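Local atomic coordinates of peptide synthase (Silicibacter pomeroyi DSS-3, PDB entry 2QTP), a protein that is of unknown function but adopts a variant of the Bacillus chorismate mutase fold and may take part in amino-acid metabolism. Residues V10-T15 against V67-I72; N38-R43 against L92-A97. One frame throughout, in Å; residues are numbered along the deposited sequence.

Contact 1. Residues V10-T15 against V67-I72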
loop_
_atom_site.group_PDB
_atom_site.type_symbol
_atom_site.label_atom_id
_atom_site.label_comp_id
_atom_site.label_asym_id
_atom_site.label_seq_id
_atom_site.Cartn_x
_atom_site.Cartn_y
_atom_site.Cartn_z
ATOM N N VAL A 10 3.937 8.705 -3.320
ATOM C CA VAL A 10 2.812 9.137 -2.471
ATOM C C VAL A 10 1.754 9.796 -3.370
ATOM O O VAL A 10 2.089 10.623 -4.233
ATOM C CB VAL A 10 3.285 10.059 -1.321
ATOM C CG1 VAL A 10 2.119 10.495 -0.441
ATOM C CG2 VAL A 10 4.363 9.347 -0.474
ATOM N N PHE A 11 0.500 9.388 -3.203
ATOM C CA PHE A 11 -0.656 9.889 -4.004
ATOM C C PHE A 11 -1.673 10.461 -3.028
ATOM O O PHE A 11 -2.022 9.789 -2.052
ATOM C CB PHE A 11 -1.377 8.759 -4.770
ATOM C CG PHE A 11 -0.464 7.834 -5.571
ATOM C CD1 PHE A 11 0.476 7.016 -4.956
ATOM C CD2 PHE A 11 -0.608 7.729 -6.956
ATOM C CE1 PHE A 11 1.287 6.166 -5.718
ATOM C CE2 PHE A 11 0.194 6.859 -7.730
ATOM C CZ PHE A 11 1.141 6.091 -7.106
ATOM N N ILE A 12 -2.108 11.701 -3.252
ATOM C CA ILE A 12 -3.163 12.288 -2.455
ATOM C C ILE A 12 -4.295 12.730 -3.387
ATOM O O ILE A 12 -4.052 13.293 -4.466
ATOM C CB ILE A 12 -2.724 13.565 -1.718
ATOM C CG1 ILE A 12 -1.417 13.361 -0.977
ATOM C CG2 ILE A 12 -3.800 13.997 -0.721
ATOM C CD1 ILE A 12 -1.044 14.567 -0.138
ATOM N N GLU A 13 -5.524 12.566 -2.934
ATOM C CA GLU A 13 -6.665 12.947 -3.723
ATOM C C GLU A 13 -7.667 13.700 -2.855
ATOM O O GLU A 13 -8.059 13.200 -1.807
ATOM C CB GLU A 13 -7.204 11.661 -4.340
ATOM C CG GLU A 13 -8.537 11.686 -5.020
ATOM C CD GLU A 13 -9.093 10.262 -5.135
ATOM O OE1 GLU A 13 -8.351 9.383 -5.675
ATOM O OE2 GLU A 13 -10.240 10.040 -4.633
ATOM N N GLU A 14 -8.040 14.915 -3.284
ATOM C CA GLU A 14 -9.017 15.724 -2.593
ATOM C C GLU A 14 -10.269 15.814 -3.415
ATOM O O GLU A 14 -10.217 16.226 -4.565
ATOM C CB GLU A 14 -8.570 17.173 -2.395
ATOM C CG GLU A 14 -7.170 17.405 -1.930
ATOM C CD GLU A 14 -6.878 18.901 -1.755
ATOM O OE1 GLU A 14 -7.815 19.762 -1.874
ATOM O OE2 GLU A 14 -5.693 19.183 -1.473
ATOM N N THR A 15 -11.398 15.519 -2.794
ATOM C CA THR A 15 -12.689 15.594 -3.447
ATOM C C THR A 15 -13.421 16.774 -2.886
ATOM O O THR A 15 -13.666 16.853 -1.674
ATOM C CB THR A 15 -13.501 14.353 -3.168
ATOM O OG1 THR A 15 -12.778 13.224 -3.650
ATOM C CG2 THR A 15 -14.844 14.447 -3.837
ATOM N N VAL A 67 0.375 10.171 6.650
ATOM C CA VAL A 67 -0.011 11.240 7.580
ATOM C C VAL A 67 0.772 12.534 7.312
ATOM O O VAL A 67 0.211 13.608 7.395
ATOM C CB VAL A 67 0.053 10.789 9.086
ATOM C CG1 VAL A 67 -0.854 9.578 9.302
ATOM C CG2 VAL A 67 1.483 10.473 9.536
ATOM N N GLN A 68 2.053 12.436 6.983
ATOM C CA GLN A 68 2.805 13.610 6.572
ATOM C C GLN A 68 2.218 14.245 5.318
ATOM O O GLN A 68 2.145 15.450 5.239
ATOM C CB GLN A 68 4.271 13.290 6.319
ATOM C CG GLN A 68 5.077 13.110 7.585
ATOM C CD GLN A 68 6.503 12.634 7.310
ATOM O OE1 GLN A 68 6.768 11.896 6.350
ATOM N NE2 GLN A 68 7.429 13.046 8.168
ATOM N N ALA A 69 1.793 13.442 4.347
ATOM C CA ALA A 69 1.193 13.968 3.123
ATOM C C ALA A 69 -0.115 14.715 3.378
ATOM O O ALA A 69 -0.418 15.687 2.710
ATOM C CB ALA A 69 0.952 12.830 2.120
ATOM N N LEU A 70 -0.904 14.222 4.313
ATOM C CA LEU A 70 -2.188 14.799 4.640
ATOM C C LEU A 70 -2.042 15.860 5.715
ATOM O O LEU A 70 -3.003 16.510 6.078
ATOM C CB LEU A 70 -3.132 13.720 5.173
ATOM C CG LEU A 70 -3.667 12.668 4.214
ATOM C CD1 LEU A 70 -4.216 11.467 5.030
ATOM C CD2 LEU A 70 -4.695 13.270 3.263
ATOM N N GLY A 71 -0.839 16.009 6.246
ATOM C CA GLY A 71 -0.588 16.976 7.300
ATOM C C GLY A 71 -1.487 16.758 8.495
ATOM O O GLY A 71 -2.022 17.716 9.040
ATOM N N ILE A 72 -1.679 15.507 8.903
ATOM C CA ILE A 72 -2.503 15.253 10.077
ATOM C C ILE A 72 -1.724 14.438 11.082
ATOM O O ILE A 72 -0.650 13.920 10.778
ATOM C CB ILE A 72 -3.844 14.534 9.735
ATOM C CG1 ILE A 72 -3.606 13.118 9.194
ATOM C CG2 ILE A 72 -4.648 15.343 8.738
ATOM C CD1 ILE A 72 -4.891 12.363 8.934
#
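Leu70, whose side chain meets Ile12 across the contact, has its carbonyl oxygen bonded by Arg28 NH2, from strand 21-37. This is the C-terminal end of helix 49-70, closed by a Schellman motif at Gly71: Ile72 N donates to Val67 O (3.1 Å), and Gly71 N bonds weakly to Gln68 O. The last turn lies over strand 5-15, in a worked example of helix-on-sheet packing within this variant of the chorismate mutase fold. Alternation along the strand sends Val10 and Ile12 toward the helix while Phe11 and Glu13 point away, and backbone bonds from Phe11, Glu13 and Thr15 hold it to strand 21-37.

No hydrogen bond crosses this small contact, which buries 153 Å², and its side-chain pairs are apolar. Ala69 is its centre, its methyl CB touched by Val10 CG1 at 3.7 Å and by Ile12 CD1 at 3.5 Å, tight for two carbons. Ile12, extended beyond CB (chi2 -174°), carries its terminal methyl to Ala69, in the last turn, where CD1 also lies 3.1 Å from Ala69 O, a close carbon-oxygen contact and not a bond. Ile12 and Leu70 run antiparallel alongside one another, with Ile12 CG2 4.1 Å from Leu70 CD2.

Contact 2. Residues N38-R43 against L92-A97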
loop_
_atom_site.group_PDB
_atom_site.type_symbol
_atom_site.label_atom_id
_atom_site.label_comp_id
_atom_site.label_asym_id
_atom_site.label_seq_id
_atom_site.Cartn_x
_atom_site.Cartn_y
_atom_site.Cartn_z
ATOM N N ASN A 38 12.246 -8.504 -3.992
ATOM C CA ASN A 38 11.739 -9.668 -3.274
ATOM C C ASN A 38 12.932 -10.582 -3.061
ATOM O O ASN A 38 13.503 -11.072 -4.038
ATOM C CB ASN A 38 10.653 -10.328 -4.127
ATOM C CG ASN A 38 10.052 -11.551 -3.523
ATOM O OD1 ASN A 38 10.434 -12.007 -2.435
ATOM N ND2 ASN A 38 9.115 -12.164 -4.287
ATOM N N PRO A 39 13.357 -10.789 -1.797
ATOM C CA PRO A 39 14.514 -11.691 -1.603
ATOM C C PRO A 39 14.246 -13.154 -2.019
ATOM O O PRO A 39 15.181 -13.901 -2.247
ATOM C CB PRO A 39 14.778 -11.589 -0.079
ATOM C CG PRO A 39 13.438 -11.289 0.497
ATOM C CD PRO A 39 12.853 -10.287 -0.503
ATOM N N PHE A 40 12.979 -13.527 -2.161
ATOM C CA PHE A 40 12.597 -14.872 -2.514
ATOM C C PHE A 40 12.169 -15.018 -3.966
ATOM O O PHE A 40 11.594 -16.020 -4.317
ATOM C CB PHE A 40 11.488 -15.348 -1.567
ATOM C CG PHE A 40 11.836 -15.181 -0.083
ATOM C CD1 PHE A 40 13.089 -15.496 0.383
ATOM C CD2 PHE A 40 10.886 -14.746 0.830
ATOM C CE1 PHE A 40 13.405 -15.359 1.723
ATOM C CE2 PHE A 40 11.209 -14.590 2.170
ATOM C CZ PHE A 40 12.465 -14.904 2.606
ATOM N N ALA A 41 12.429 -14.007 -4.792
ATOM C CA ALA A 41 12.128 -14.078 -6.203
ATOM C C ALA A 41 12.937 -15.218 -6.816
ATOM O O ALA A 41 14.126 -15.347 -6.549
ATOM C CB ALA A 41 12.433 -12.724 -6.936
ATOM N N GLY A 42 12.282 -16.040 -7.632
ATOM C CA GLY A 42 12.922 -17.197 -8.280
ATOM C C GLY A 42 13.176 -18.378 -7.384
ATOM O O GLY A 42 13.789 -19.349 -7.795
ATOM N N ARG A 43 12.669 -18.322 -6.167
ATOM C CA ARG A 43 12.961 -19.316 -5.142
ATOM C C ARG A 43 11.698 -19.901 -4.492
ATOM O O ARG A 43 10.637 -19.264 -4.439
ATOM C CB ARG A 43 13.758 -18.631 -4.032
ATOM C CG ARG A 43 15.148 -18.202 -4.442
ATOM C CD ARG A 43 15.799 -17.341 -3.376
ATOM N NE ARG A 43 17.034 -16.737 -3.876
ATOM C CZ ARG A 43 18.257 -17.250 -3.704
ATOM N NH1 ARG A 43 18.465 -18.374 -3.013
ATOM N NH2 ARG A 43 19.293 -16.621 -4.230
ATOM N N LEU A 92 2.309 -15.598 -4.109
ATOM C CA LEU A 92 1.296 -14.853 -3.394
ATOM C C LEU A 92 1.567 -14.833 -1.894
ATOM O O LEU A 92 1.260 -13.842 -1.234
ATOM C CB LEU A 92 -0.084 -15.437 -3.684
ATOM C CG LEU A 92 -1.311 -14.527 -3.576
ATOM C CD1 LEU A 92 -1.155 -13.209 -4.352
ATOM C CD2 LEU A 92 -2.567 -15.296 -4.049
ATOM N N GLU A 93 2.158 -15.913 -1.370
ATOM C CA GLU A 93 2.503 -16.017 0.049
ATOM C C GLU A 93 3.516 -14.975 0.462
ATOM O O GLU A 93 3.568 -14.611 1.626
ATOM C CB GLU A 93 3.107 -17.391 0.412
ATOM C CG GLU A 93 2.155 -18.545 0.392
ATOM C CD GLU A 93 1.845 -19.057 -1.030
ATOM O OE1 GLU A 93 2.519 -18.664 -2.012
ATOM O OE2 GLU A 93 0.910 -19.877 -1.145
ATOM N N HIS A 94 4.330 -14.511 -0.487
ATOM C CA HIS A 94 5.273 -13.422 -0.213
ATOM C C HIS A 94 4.544 -12.095 0.112
ATOM O O HIS A 94 4.953 -11.353 0.997
ATOM C CB HIS A 94 6.262 -13.221 -1.365
ATOM C CG HIS A 94 7.047 -14.452 -1.712
ATOM N ND1 HIS A 94 7.702 -14.605 -2.913
ATOM C CD2 HIS A 94 7.227 -15.614 -1.036
ATOM C CE1 HIS A 94 8.287 -15.788 -2.942
ATOM N NE2 HIS A 94 8.003 -16.426 -1.822
ATOM N N ALA A 95 3.452 -11.839 -0.591
ATOM C CA ALA A 95 2.589 -10.679 -0.320
ATOM C C ALA A 95 1.918 -10.859 1.037
ATOM O O ALA A 95 1.839 -9.924 1.835
ATOM C CB ALA A 95 1.528 -10.496 -1.441
ATOM N N ALA A 96 1.402 -12.050 1.306
ATOM C CA ALA A 96 0.854 -12.349 2.634
ATOM C C ALA A 96 1.842 -12.024 3.761
ATOM O O ALA A 96 1.470 -11.400 4.760
ATOM C CB ALA A 96 0.415 -13.773 2.713
ATOM N N ALA A 97 3.093 -12.452 3.591
ATOM C CA ALA A 97 4.124 -12.291 4.601
ATOM C C ALA A 97 4.402 -10.831 4.814
ATOM O O ALA A 97 4.458 -10.350 5.942
ATOM C CB ALA A 97 5.418 -13.038 4.193
HETATM O O HOH W 1 8.974 -19.103 -2.329
#
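An Asx turn within a type I turn (Asn38 to Ala41), followed by a type II turn (Phe40 to Arg43), shapes the start of the loop between strand 21-37 and helix 49-70; there Asn38 and Phe40 meet His94 of helix 92-98. Asn38 OD1 accepts from Phe40 N (3.0 Å), which lies above the carbonyl plane. Asn38 CG lies anti to the backbone N (chi1 179°), which sends the amide to His94; with OD1 used inside the loop, ND2 donates to His94 ND1 at 3.1 Å, nearly straight at 167°. His94 ND1 lies close to the Asn38 amide plane, while ND2 is tilted out of the imidazole plane; the two planes stand 80° apart.

Over one face of the imidazole sits Phe40 CB, a CH-pi contact 3.9 Å from the ring centroid. The phenyl ring leads away from the helix but keeps Phe40 CD2 4.2 Å from His94 CD2, the two rings oblique, and Pro39 CG covers one face of the phenyl ring. Leu51 of helix 49-70 touches both Phe40 and His94. Bonds at both nitrogens should fix the imidazole's rotation: in its plane, a water lies 2.9 Å from His94 NE2 and donates to Arg43 O at 2.7 Å.

Overall arrangement
From the N terminus, the chain first lays down strand 5-15, which carries residues 10-15, then returns antiparallel along strand 21-37 into the 38-43 loop. Helix 49-70 follows, and its end at 67-72 closes contact 1 back onto the first strand. Strand 79-86 then leads to helix 92-98, where residues 92-97 close contact 2. The two loops therefore cross, since 38-43 falls inside the first and 67-72 inside the second. Their centres are 29 Å apart and their nearest atoms about 17 Å, on opposite sides of the chain's centre. Contact 1 ties the long helix's C-terminal end to the sheet; contact 2 joins the loop before that helix to the short helix.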